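Local coordinates for delta-1-pyrroline-5-carboxylate dehydrogenase, mitochondrial (Mus musculus, PDB 4E3X), which catalyses the NAD+-dependent oxidation of L-glutamate gamma-semialdehyde to glutamate, the second step of proline degradation in mitochondria, at residues 330-333 with 334-338; 173-176 with 177-181; 236-239 with 240-244; 377-380 with 381-384; 488-491 with 492-496. One frame throughout, in Å; residues are numbered along the deposited sequence. Where two conformers were deposited one is given.

Interaction 1 (330-333 with 334-338)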
loop_
_atom_site.group_PDB
_atom_site.type_symbol
_atom_site.label_atom_id
_atom_site.label_comp_id
_atom_site.label_asym_id
_atom_site.label_seq_id
_atom_site.Cartn_x
_atom_site.Cartn_y
_atom_site.Cartn_z
ATOM N N ASP B 330 -30.947 -11.111 -25.017
ATOM C CA ASP B 330 -31.479 -9.807 -24.632
ATOM C C ASP B 330 -30.626 -9.131 -23.550
ATOM O O ASP B 330 -30.467 -7.910 -23.559
ATOM C CB ASP B 330 -32.941 -9.903 -24.188
ATOM C CG ASP B 330 -33.902 -10.089 -25.358
ATOM O OD1 ASP B 330 -33.512 -9.829 -26.521
ATOM O OD2 ASP B 330 -35.057 -10.489 -25.112
ATOM N N SER B 331 -30.080 -9.919 -22.627
ATOM C CA SER B 331 -29.174 -9.390 -21.601
ATOM C C SER B 331 -27.888 -8.831 -22.199
ATOM O O SER B 331 -27.421 -7.763 -21.799
ATOM C CB SER B 331 -28.834 -10.457 -20.562
ATOM O OG SER B 331 -29.988 -10.837 -19.840
ATOM N N VAL B 332 -27.320 -9.564 -23.153
ATOM C CA VAL B 332 -26.140 -9.100 -23.866
ATOM C C VAL B 332 -26.427 -7.750 -24.521
ATOM O O VAL B 332 -25.651 -6.812 -24.407
ATOM C CB VAL B 332 -25.707 -10.102 -24.950
ATOM C CG1 VAL B 332 -24.672 -9.464 -25.868
ATOM C CG2 VAL B 332 -25.172 -11.376 -24.318
ATOM N N VAL B 333 -27.559 -7.651 -25.205
ATOM C CA VAL B 333 -27.876 -6.429 -25.932
ATOM C C VAL B 333 -28.082 -5.224 -25.002
ATOM O O VAL B 333 -27.449 -4.176 -25.173
ATOM C CB VAL B 333 -29.096 -6.634 -26.846
ATOM C CG1 VAL B 333 -29.546 -5.315 -27.446
ATOM C CG2 VAL B 333 -28.760 -7.645 -27.940
ATOM N N SER B 334 -28.951 -5.372 -24.010
ATOM C CA SER B 334 -29.243 -4.278 -23.094
ATOM C C SER B 334 -28.021 -3.886 -22.271
ATOM O O SER B 334 -27.714 -2.702 -22.119
ATOM C CB SER B 334 -30.399 -4.653 -22.170
ATOM O OG SER B 334 -31.616 -4.724 -22.890
ATOM N N GLY B 335 -27.328 -4.887 -21.736
ATOM C CA GLY B 335 -26.144 -4.639 -20.932
ATOM C C GLY B 335 -25.024 -3.964 -21.708
ATOM O O GLY B 335 -24.346 -3.076 -21.193
ATOM N N THR B 336 -24.831 -4.380 -22.956
ATOM C CA THR B 336 -23.784 -3.791 -23.787
ATOM C C THR B 336 -24.123 -2.366 -24.236
ATOM O O THR B 336 -23.266 -1.486 -24.220
ATOM C CB THR B 336 -23.477 -4.682 -24.993
ATOM O OG1 THR B 336 -23.083 -5.975 -24.521
ATOM C CG2 THR B 336 -22.354 -4.092 -25.843
ATOM N N LEU B 337 -25.371 -2.132 -24.632
ATOM C CA LEU B 337 -25.788 -0.780 -24.987
ATOM C C LEU B 337 -25.594 0.186 -23.813
ATOM O O LEU B 337 -25.078 1.292 -23.984
ATOM C CB LEU B 337 -27.246 -0.772 -25.447
ATOM C CG LEU B 337 -27.482 -1.400 -26.818
ATOM C CD1 LEU B 337 -28.966 -1.503 -27.083
ATOM C CD2 LEU B 337 -26.773 -0.604 -27.920
ATOM N N ARG B 338 -25.991 -0.238 -22.618
ATOM C CA ARG B 338 -25.803 0.603 -21.438
ATOM C C ARG B 338 -24.320 0.828 -21.143
ATOM O O ARG B 338 -23.881 1.962 -20.946
ATOM C CB ARG B 338 -26.492 -0.004 -20.218
ATOM C CG ARG B 338 -27.989 0.247 -20.161
ATOM C CD ARG B 338 -28.526 -0.144 -18.801
ATOM N NE ARG B 338 -29.911 0.261 -18.622
ATOM C CZ ARG B 338 -30.618 -0.004 -17.530
ATOM N NH1 ARG B 338 -30.057 -0.674 -16.529
ATOM N NH2 ARG B 338 -31.880 0.397 -17.442
#

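Interaction 2 (173-176 with 177-181)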
loop_
_atom_site.group_PDB
_atom_site.type_symbol
_atom_site.label_atom_id
_atom_site.label_comp_id
_atom_site.label_asym_id
_atom_site.label_seq_id
_atom_site.Cartn_x
_atom_site.Cartn_y
_atom_site.Cartn_z
ATOM N N ASN B 173 -16.875 4.675 4.030
ATOM C CA ASN B 173 -15.529 4.968 4.524
ATOM C C ASN B 173 -15.554 5.367 6.003
ATOM O O ASN B 173 -14.667 4.991 6.762
ATOM C CB ASN B 173 -14.819 6.023 3.685
ATOM C CG ASN B 173 -14.264 5.457 2.401
ATOM O OD1 ASN B 173 -13.812 4.309 2.364
ATOM N ND2 ASN B 173 -14.284 6.262 1.340
ATOM N N ALA B 174 -16.580 6.109 6.426
ATOM C CA ALA B 174 -16.732 6.411 7.849
ATOM C C ALA B 174 -16.857 5.126 8.672
ATOM O O ALA B 174 -16.206 4.979 9.706
ATOM C CB ALA B 174 -17.928 7.311 8.084
ATOM N N LYS B 175 -17.694 4.193 8.218
ATOM C CA LYS B 175 -17.807 2.905 8.897
ATOM C C LYS B 175 -16.470 2.176 8.941
ATOM O O LYS B 175 -16.045 1.722 10.003
ATOM C CB LYS B 175 -18.858 2.020 8.218
ATOM C CG LYS B 175 -18.922 0.598 8.772
ATOM C CD LYS B 175 -19.785 -0.308 7.904
ATOM C CE LYS B 175 -19.826 -1.731 8.453
ATOM N NZ LYS B 175 -20.517 -1.793 9.774
ATOM N N PHE B 176 -15.799 2.079 7.794
ATOM C CA PHE B 176 -14.536 1.356 7.722
ATOM C C PHE B 176 -13.503 1.975 8.668
ATOM O O PHE B 176 -12.765 1.263 9.351
ATOM C CB PHE B 176 -13.994 1.354 6.290
ATOM C CG PHE B 176 -14.877 0.644 5.289
ATOM C CD1 PHE B 176 -15.631 -0.460 5.653
ATOM C CD2 PHE B 176 -14.944 1.090 3.975
ATOM C CE1 PHE B 176 -16.433 -1.109 4.715
ATOM C CE2 PHE B 176 -15.733 0.452 3.038
ATOM C CZ PHE B 176 -16.490 -0.639 3.412
ATOM N N ALA B 177 -13.471 3.301 8.723
ATOM C CA ALA B 177 -12.499 4.009 9.559
ATOM C C ALA B 177 -12.782 3.879 11.059
ATOM O O ALA B 177 -11.870 3.628 11.851
ATOM C CB ALA B 177 -12.417 5.462 9.160
ATOM N N VAL B 178 -14.040 4.052 11.451
ATOM C CA VAL B 178 -14.398 3.909 12.855
ATOM C C VAL B 178 -14.106 2.485 13.333
ATOM O O VAL B 178 -13.567 2.276 14.429
ATOM C CB VAL B 178 -15.879 4.291 13.089
ATOM C CG1 VAL B 178 -16.387 3.756 14.427
ATOM C CG2 VAL B 178 -16.057 5.806 12.987
ATOM N N GLU B 179 -14.416 1.503 12.492
ATOM C CA GLU B 179 -14.250 0.113 12.884
ATOM C C GLU B 179 -12.791 -0.338 12.808
ATOM O O GLU B 179 -12.400 -1.242 13.538
ATOM C CB GLU B 179 -15.210 -0.783 12.094
ATOM C CG GLU B 179 -16.667 -0.438 12.432
ATOM C CD GLU B 179 -17.710 -1.286 11.725
ATOM O OE1 GLU B 179 -17.352 -2.166 10.916
ATOM O OE2 GLU B 179 -18.910 -1.051 11.983
ATOM N N LEU B 180 -11.981 0.320 11.976
ATOM C CA LEU B 180 -10.555 -0.004 11.884
ATOM C C LEU B 180 -9.862 0.166 13.232
ATOM O O LEU B 180 -8.931 -0.565 13.561
ATOM C CB LEU B 180 -9.863 0.876 10.835
ATOM C CG LEU B 180 -8.338 0.752 10.710
ATOM C CD1 LEU B 180 -7.918 -0.663 10.295
ATOM C CD2 LEU B 180 -7.787 1.796 9.736
ATOM N N GLU B 181 -10.323 1.121 14.028
ATOM C CA GLU B 181 -9.703 1.349 15.331
ATOM C C GLU B 181 -9.886 0.167 16.280
ATOM O O GLU B 181 -9.157 0.030 17.261
ATOM C CB GLU B 181 -10.199 2.653 15.947
ATOM C CG GLU B 181 -9.746 3.864 15.152
ATOM C CD GLU B 181 -9.763 5.143 15.955
ATOM O OE1 GLU B 181 -10.747 5.371 16.692
ATOM O OE2 GLU B 181 -8.788 5.921 15.835
#

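Interaction 3 (236-239 with 240-244)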
loop_
_atom_site.group_PDB
_atom_site.type_symbol
_atom_site.label_atom_id
_atom_site.label_comp_id
_atom_site.label_asym_id
_atom_site.label_seq_id
_atom_site.Cartn_x
_atom_site.Cartn_y
_atom_site.Cartn_z
ATOM N N ASP B 236 -11.226 20.717 -14.095
ATOM C CA ASP B 236 -11.781 21.920 -14.702
ATOM C C ASP B 236 -13.202 21.692 -15.215
ATOM O O ASP B 236 -14.070 22.553 -15.085
ATOM C CB ASP B 236 -10.937 22.362 -15.899
ATOM C CG ASP B 236 -9.536 22.803 -15.532
ATOM O OD1 ASP B 236 -9.173 22.838 -14.341
ATOM O OD2 ASP B 236 -8.798 23.137 -16.475
ATOM N N THR B 237 -13.423 20.532 -15.820
ATOM C CA THR B 237 -14.688 20.254 -16.489
ATOM C C THR B 237 -15.756 19.692 -15.542
ATOM O O THR B 237 -16.860 19.364 -15.981
ATOM C CB THR B 237 -14.472 19.344 -17.722
ATOM O OG1 THR B 237 -13.490 18.356 -17.414
ATOM C CG2 THR B 237 -13.935 20.153 -18.889
ATOM N N ALA B 238 -15.440 19.650 -14.244
ATOM C CA ALA B 238 -16.420 19.296 -13.213
ATOM C C ALA B 238 -16.395 20.305 -12.068
ATOM O O ALA B 238 -16.775 19.982 -10.943
ATOM C CB ALA B 238 -16.167 17.889 -12.674
ATOM N N MET B 239 -15.950 21.528 -12.351
ATOM C CA MET B 239 -15.721 22.498 -11.280
ATOM C C MET B 239 -16.981 22.855 -10.479
ATOM O O MET B 239 -16.939 22.931 -9.242
ATOM C CB MET B 239 -15.068 23.754 -11.852
ATOM C CG MET B 239 -14.487 24.691 -10.808
ATOM S SD MET B 239 -13.191 23.902 -9.837
ATOM C CE MET B 239 -12.125 23.281 -11.111
ATOM N N LEU B 240 -18.076 23.107 -11.187
ATOM C CA LEU B 240 -19.319 23.531 -10.559
ATOM C C LEU B 240 -19.790 22.526 -9.497
ATOM O O LEU B 240 -20.037 22.893 -8.344
ATOM C CB LEU B 240 -20.389 23.717 -11.637
ATOM C CG LEU B 240 -21.729 24.297 -11.189
ATOM C CD1 LEU B 240 -21.594 25.770 -10.799
ATOM C CD2 LEU B 240 -22.773 24.110 -12.296
ATOM N N ALA B 241 -19.886 21.251 -9.869
ATOM C CA ALA B 241 -20.299 20.243 -8.903
ATOM C C ALA B 241 -19.242 19.988 -7.830
ATOM O O ALA B 241 -19.581 19.732 -6.673
ATOM C CB ALA B 241 -20.672 18.940 -9.600
ATOM N N SER B 242 -17.965 20.061 -8.204
ATOM C CA SER B 242 -16.902 19.818 -7.231
ATOM C C SER B 242 -16.916 20.856 -6.117
ATOM O O SER B 242 -16.749 20.518 -4.942
ATOM C CB SER B 242 -15.533 19.802 -7.908
ATOM O OG SER B 242 -15.442 18.723 -8.815
ATOM N N TYR B 243 -17.101 22.124 -6.480
ATOM C CA TYR B 243 -17.174 23.172 -5.467
ATOM C C TYR B 243 -18.414 23.004 -4.587
ATOM O O TYR B 243 -18.371 23.296 -3.389
ATOM C CB TYR B 243 -17.154 24.556 -6.117
ATOM C CG TYR B 243 -16.974 25.690 -5.137
ATOM C CD1 TYR B 243 -17.882 26.742 -5.079
ATOM C CD2 TYR B 243 -15.881 25.722 -4.279
ATOM C CE1 TYR B 243 -17.706 27.795 -4.182
ATOM C CE2 TYR B 243 -15.702 26.761 -3.382
ATOM C CZ TYR B 243 -16.604 27.794 -3.339
ATOM O OH TYR B 243 -16.388 28.813 -2.436
ATOM N N ALA B 244 -19.515 22.541 -5.168
ATOM C CA ALA B 244 -20.719 22.272 -4.380
ATOM C C ALA B 244 -20.428 21.242 -3.283
ATOM O O ALA B 244 -20.826 21.420 -2.126
ATOM C CB ALA B 244 -21.856 21.803 -5.278
#

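Interaction 4 (377-380 with 381-384)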
loop_
_atom_site.group_PDB
_atom_site.type_symbol
_atom_site.label_atom_id
_atom_site.label_comp_id
_atom_site.label_asym_id
_atom_site.label_seq_id
_atom_site.Cartn_x
_atom_site.Cartn_y
_atom_site.Cartn_z
ATOM N N VAL B 377 -30.115 11.105 -28.302
ATOM C CA VAL B 377 -29.029 11.968 -27.854
ATOM C C VAL B 377 -29.529 13.411 -27.864
ATOM O O VAL B 377 -30.079 13.879 -28.864
ATOM C CB VAL B 377 -27.788 11.819 -28.763
ATOM C CG1 VAL B 377 -26.691 12.779 -28.334
ATOM C CG2 VAL B 377 -27.289 10.370 -28.755
ATOM N N GLY B 378 -29.379 14.109 -26.743
ATOM C CA GLY B 378 -29.899 15.462 -26.645
ATOM C C GLY B 378 -29.590 16.140 -25.321
ATOM O O GLY B 378 -28.719 15.700 -24.576
ATOM N N ASP B 379 -30.322 17.214 -25.042
ATOM C CA ASP B 379 -30.141 18.038 -23.849
ATOM C C ASP B 379 -30.780 17.328 -22.659
ATOM O O ASP B 379 -31.995 17.127 -22.640
ATOM C CB ASP B 379 -30.801 19.398 -24.117
ATOM C CG ASP B 379 -30.720 20.360 -22.944
ATOM O OD1 ASP B 379 -30.701 19.934 -21.774
ATOM O OD2 ASP B 379 -30.709 21.582 -23.205
ATOM N N PRO B 380 -29.964 16.945 -21.657
ATOM C CA PRO B 380 -30.478 16.139 -20.541
ATOM C C PRO B 380 -31.301 16.951 -19.544
ATOM O O PRO B 380 -32.098 16.375 -18.803
ATOM C CB PRO B 380 -29.200 15.638 -19.867
ATOM C CG PRO B 380 -28.205 16.739 -20.112
ATOM C CD PRO B 380 -28.541 17.296 -21.482
ATOM N N ALA B 381 -31.118 18.267 -19.535
ATOM C CA ALA B 381 -31.876 19.128 -18.639
ATOM C C ALA B 381 -33.264 19.409 -19.208
ATOM O O ALA B 381 -34.245 19.511 -18.467
ATOM C CB ALA B 381 -31.123 20.430 -18.393
ATOM N N GLU B 382 -33.347 19.531 -20.530
ATOM C CA GLU B 382 -34.603 19.872 -21.185
ATOM C C GLU B 382 -35.438 18.642 -21.509
ATOM O O GLU B 382 -36.672 18.686 -21.467
ATOM C CB GLU B 382 -34.341 20.668 -22.462
ATOM C CG GLU B 382 -33.630 21.989 -22.236
ATOM C CD GLU B 382 -34.339 22.883 -21.237
ATOM O OE1 GLU B 382 -35.581 23.017 -21.337
ATOM O OE2 GLU B 382 -33.650 23.449 -20.354
ATOM N N ASP B 383 -34.762 17.551 -21.840
ATOM C CA ASP B 383 -35.436 16.337 -22.277
ATOM C C ASP B 383 -34.995 15.151 -21.426
ATOM O O ASP B 383 -33.918 14.589 -21.636
ATOM C CB ASP B 383 -35.120 16.074 -23.750
ATOM C CG ASP B 383 -35.955 14.954 -24.347
ATOM O OD1 ASP B 383 -36.649 14.238 -23.595
ATOM O OD2 ASP B 383 -35.910 14.784 -25.583
ATOM N N PHE B 384 -35.835 14.765 -20.473
ATOM C CA PHE B 384 -35.527 13.627 -19.614
ATOM C C PHE B 384 -35.619 12.294 -20.358
ATOM O O PHE B 384 -35.289 11.250 -19.796
ATOM C CB PHE B 384 -36.417 13.608 -18.364
ATOM C CG PHE B 384 -36.016 14.610 -17.312
ATOM C CD1 PHE B 384 -35.015 15.537 -17.555
ATOM C CD2 PHE B 384 -36.636 14.615 -16.072
ATOM C CE1 PHE B 384 -34.647 16.457 -16.583
ATOM C CE2 PHE B 384 -36.274 15.529 -15.095
ATOM C CZ PHE B 384 -35.276 16.451 -15.351
HETATM O O HOH W 1 -30.950 23.274 -21.040
#

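Interaction 5 (488-491 with 492-496)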
loop_
_atom_site.group_PDB
_atom_site.type_symbol
_atom_site.label_atom_id
_atom_site.label_comp_id
_atom_site.label_asym_id
_atom_site.label_seq_id
_atom_site.Cartn_x
_atom_site.Cartn_y
_atom_site.Cartn_z
ATOM N N ALA B 488 -19.613 -24.669 -16.625
ATOM C CA ALA B 488 -18.241 -25.048 -16.952
ATOM C C ALA B 488 -17.527 -23.942 -17.738
ATOM O O ALA B 488 -16.355 -23.643 -17.490
ATOM C CB ALA B 488 -18.220 -26.363 -17.725
ATOM N N ILE B 489 -18.241 -23.334 -18.682
ATOM C CA ILE B 489 -17.692 -22.230 -19.464
ATOM C C ILE B 489 -17.399 -21.018 -18.576
ATOM O O ILE B 489 -16.337 -20.400 -18.683
ATOM C CB ILE B 489 -18.645 -21.827 -20.614
ATOM C CG1 ILE B 489 -18.707 -22.935 -21.672
ATOM C CG2 ILE B 489 -18.217 -20.503 -21.242
ATOM C CD1 ILE B 489 -17.401 -23.157 -22.412
ATOM N N VAL B 490 -18.332 -20.690 -17.691
ATOM C CA VAL B 490 -18.128 -19.578 -16.770
ATOM C C VAL B 490 -16.917 -19.824 -15.882
ATOM O O VAL B 490 -16.109 -18.926 -15.670
ATOM C CB VAL B 490 -19.387 -19.313 -15.921
ATOM C CG1 VAL B 490 -19.089 -18.337 -14.789
ATOM C CG2 VAL B 490 -20.495 -18.773 -16.800
ATOM N N GLN B 491 -16.772 -21.045 -15.385
ATOM C CA GLN B 491 -15.635 -21.378 -14.534
ATOM C C GLN B 491 -14.322 -21.246 -15.304
ATOM O O GLN B 491 -13.343 -20.705 -14.790
ATOM C CB GLN B 491 -15.800 -22.789 -13.962
ATOM C CG GLN B 491 -16.918 -22.884 -12.936
ATOM C CD GLN B 491 -17.379 -24.307 -12.688
ATOM O OE1 GLN B 491 -16.744 -25.267 -13.124
ATOM N NE2 GLN B 491 -18.499 -24.450 -11.988
ATOM N N GLU B 492 -14.318 -21.730 -16.542
ATOM C CA GLU B 492 -13.146 -21.641 -17.405
ATOM C C GLU B 492 -12.787 -20.190 -17.719
ATOM O O GLU B 492 -11.630 -19.780 -17.592
ATOM C CB GLU B 492 -13.388 -22.403 -18.711
ATOM C CG GLU B 492 -12.202 -22.380 -19.671
ATOM C CD GLU B 492 -12.448 -23.186 -20.938
ATOM O OE1 GLU B 492 -13.603 -23.588 -21.183
ATOM O OE2 GLU B 492 -11.480 -23.428 -21.685
ATOM N N ALA B 493 -13.781 -19.420 -18.146
ATOM C CA ALA B 493 -13.565 -18.025 -18.510
ATOM C C ALA B 493 -13.089 -17.226 -17.305
ATOM O O ALA B 493 -12.220 -16.365 -17.428
ATOM C CB ALA B 493 -14.830 -17.414 -19.096
ATOM N N THR B 494 -13.659 -17.519 -16.139
ATOM C CA THR B 494 -13.265 -16.848 -14.912
ATOM C C THR B 494 -11.785 -17.085 -14.604
ATOM O O THR B 494 -11.051 -16.144 -14.303
ATOM C CB THR B 494 -14.160 -17.276 -13.740
ATOM O OG1 THR B 494 -15.515 -16.886 -14.020
ATOM C CG2 THR B 494 -13.708 -16.628 -12.442
ATOM N N ARG B 495 -11.334 -18.329 -14.723
ATOM C CA ARG B 495 -9.918 -18.624 -14.530
ATOM C C ARG B 495 -9.043 -17.924 -15.577
ATOM O O ARG B 495 -8.018 -17.331 -15.240
ATOM C CB ARG B 495 -9.655 -20.134 -14.553
ATOM C CG ARG B 495 -10.191 -20.894 -13.345
ATOM C CD ARG B 495 -9.749 -22.361 -13.372
ATOM N NE ARG B 495 -10.260 -23.081 -14.539
ATOM C CZ ARG B 495 -11.397 -23.774 -14.554
ATOM N NH1 ARG B 495 -12.146 -23.844 -13.461
ATOM N NH2 ARG B 495 -11.786 -24.397 -15.660
ATOM N N MET B 496 -9.446 -17.987 -16.845
ATOM C CA MET B 496 -8.637 -17.424 -17.929
ATOM C C MET B 496 -8.524 -15.905 -17.871
ATOM O O MET B 496 -7.520 -15.337 -18.294
ATOM C CB MET B 496 -9.189 -17.848 -19.293
ATOM C CG MET B 496 -9.085 -19.344 -19.562
ATOM S SD MET B 496 -9.661 -19.827 -21.205
ATOM C CE MET B 496 -8.400 -19.097 -22.243
HETATM O O HOH W 2 -14.544 -25.465 -16.431
HETATM O O HOH W 3 -15.371 -25.355 -19.969
#

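Interaction 1 (330-333 with 334-338)
Val333 and Leu337 stand one turn apart on the same helix, side by side and pointing the same way, with Val333 CG1 3.9 Å from Leu337 CD1. The Val333 methyl reaches this place because CG1 is anti to the backbone N (chi1 172°). Leu337 also leans over the carbonyl it is bonded to: its CG lies 3.2 Å from Val333 O, while Leu337 N donates to that same oxygen over 3.0 Å. Both side chains press on helix 361-372, Val333 on Arg367 and Leu337 on Leu368. The helix, 329-341, is the crossover of a beta-alpha-beta unit between parallel strands 319-323 and 351-357.

Ser334 N bonds to Asp330 O at 3.0 Å and nearly straight (175°), and Ser334 CB rests 3.5 Å from the same Asp330 O. Ser334, modelled in two conformers, can bond through OG to Gly555 O of the second subunit.

Val332 O is gripped twice by Thr336, whose N and OG1 arrive from opposite faces of the carbonyl plane. Thr336 OG1 is 2.7 Å from Val332 O and is also hydrogen-bonded to His321 ND1. Val332 CG1 runs alongside, 4.1 Å from Thr336 OG1.

Interaction 2 (173-176 with 177-181)
Ala177 follows directly on Phe176 near the C-terminal end of the long alpha-helix 155-180, where each turn is tied to the next by i to i+4 backbone bonds and one salt bridge spans the surface. Ala177 N donates to Asn173 O at 2.9 Å, and the methyl of Ala177 sits 3.3 Å from that same oxygen. Beyond the pair, Ala177 packs on Leu225 of helix 213-225 and on Met121 of helix 121-136, which places it between the two neighbouring helices.

Val178 comes next. Its N bonds to Ala174 O, and its CG2 methyl lies against that carbonyl, 3.4 Å from Ala174 O. Val178 and Ala174 both rest on Ala125 of helix 121-136.

Glu179 carries the side-chain part of the contact. It runs out extended beyond CG and meets Lys175, extended as far as CE and then turned in at chi4 (66°), which swings the ammonium toward the carboxylate. In the salt bridge, Lys175 NZ meets Glu179 OE2 at 2.8 Å on the syn side, 25° out of the carboxylate plane. The aliphatic lysine stem also lies close, with Lys175 CG 3.6 Å from Glu179 OE2. Leu30 joins the pair through its backbone, its N bonding to Glu179 OE2 and its O to Lys175 NZ.

Leu180 N bonds to Phe176 O at a bent 135°, and Leu180 CB lies 3.3 Å from Phe176 O.

Interaction 3 (236-239 with 240-244)
Ser242 turns back on Ala238, the N-cap residue of helix 239-251, and its short side chain can be followed atom by atom. Ser242 CB already lies against the first turn, 3.3 Å from Ala238 O and 3.7 Å from Met239 O. From there chi1 of -64° keeps the hydroxyl beside the residue's own backbone N, which aims both donors at one target. Ser242 OG ends 2.8 Å from Ala238 O, to which it donates, and it also lies 4.0 Å from Ala238 CB. The hydroxyl comes from above the carbonyl plane, 48° out of it. Ser242 N donates to Ala238 O at 3.0 Å from a different direction, almost in line with the C=O bond.

One residue on, Tyr243 N bonds to Met239 O at 2.9 Å, while CB of Tyr243 leans on that oxygen at 3.5 Å and the ring leads away toward Phe261. Ala238 has no polar side chain with which to cap the helix, and the backbone N of Leu240 in the first turn instead bonds to Gln81 OE1.

The helix crosses over between parallel strands 230-233 and 259-261 of the five-stranded sheet of the NAD-binding, Rossmann-like domain. Ser242 lies about 5 Å, side chain to side chain, from Ser208, an NAD+-binding residue.

Two donors on one carbonyl leave this buried oxygen well satisfied, and the buried Ser242 hydroxyl gives its proton to a backbone carbonyl at the start of the helix.

Interaction 4 (377-380 with 381-384)
Asp379 OD1 takes two backbone N-H groups from the chain just ahead, and this is the tight half of the contact. Ala381 N lies 2.8 Å from Asp379 OD1, nearly in line with the C-O bond though the N-H itself is bent (130°), whereas Glu382 N, 3.0 Å from Asp379 OD1, comes from above the carboxylate plane. The first bond makes an Asx turn across Pro380. With Asp383 N closing on Asp379 O at 2.9 Å, the whole is an Asx motif. A chi1 of 179° swings the carboxylate of Asp379 forward over these groups, and Asp379 OD2 touches Glu382 CG at 3.1 Å. Pro380 O sits at the edge of the Phe384 ring, near its plane, 3.3 Å from Phe384 CD1.

The looser side is where the acids end. Asp379 OD2 and Glu382 OE2 stay 4.5 Å apart, with the carboxylate planes 82° to each other. One water donates to both Asp379 OD2 and Glu382 OE2, 2.8 Å from each, which probably eases their repulsion. Glu382 is exposed here.

This turn belongs to the loop between helices 361-372 and 394-409. Ala381 and Phe384 pack on Leu54 of helix 45-55, Asp379 touches Tyr428 of strand 428-436, and Phe384 also meets Tyr561 of the second subunit.

Interaction 5 (488-491 with 492-496)
Thr494 hydrogen-bonds through its side chain to Val490 on helix 487-496, which links parallel strands 476-483 and 503-506 as a beta-alpha-beta crossover. Thr494 OG1 donates to Val490 O at 2.7 Å from above the carbonyl plane, 36° out of it. Thr494 N donates to the same oxygen from the other face. A chi1 of -62° turns OG1 back toward the preceding turn. The ordinary i to i+4 backbone bonds run on alongside, for example Ala493 N to Ile489 O at 2.8 Å.

Two waters bridge side chains to Ala488 O. One water donates to Ala488 O and accepts from Arg495 NH2, which it meets at 3.1 Å. A second donates to Glu492 OE1 at 2.8 Å and, weakly, to Ala488 O. Glu492 OE1 also has a direct partner in Tyr463 OH of helix 463-472.

A flat-group contact comes next. The guanidinium of Arg495 folds back over the preceding turn, its chain bent at chi3, and lays one face on Gln491 O, which stands 3.5 Å above the plane over its centre. Arg495 NH1 is 3.8 Å from Gln491 CB.

Carbon-to-oxygen packing adds a little: Val490 CG1 lies 3.9 Å from Thr494 OG1. Val490 and Thr494 both pack on Ile506 of strand 503-506.

With a cationic face set against a carbonyl and water joining Arg495 to Ala488 O, the exposed arginine probably adds a mild electrostatic hold to backbone oxygens of the helix.

How the interactions relate
All five are local contacts between adjoining segments, and none touches another. Interactions 1 and 3 are the most buried. Interaction 1 is hydrogen-bonded to the second subunit, which interactions 2, 4 and 5 meet by packing; interaction 3 is not touched by it. Interactions 2, 4 and 5 lie partly at the surface, where charge and water enter: a direct salt bridge in 173-181, two acids joined through water in 377-384, an arginine face over a carbonyl in 488-496. Interactions 1, 3 and 5 share one chemistry, a Thr or Ser hydroxyl doubling the backbone bond to the carbonyl four residues back, each on a helix that crosses over between two parallel strands.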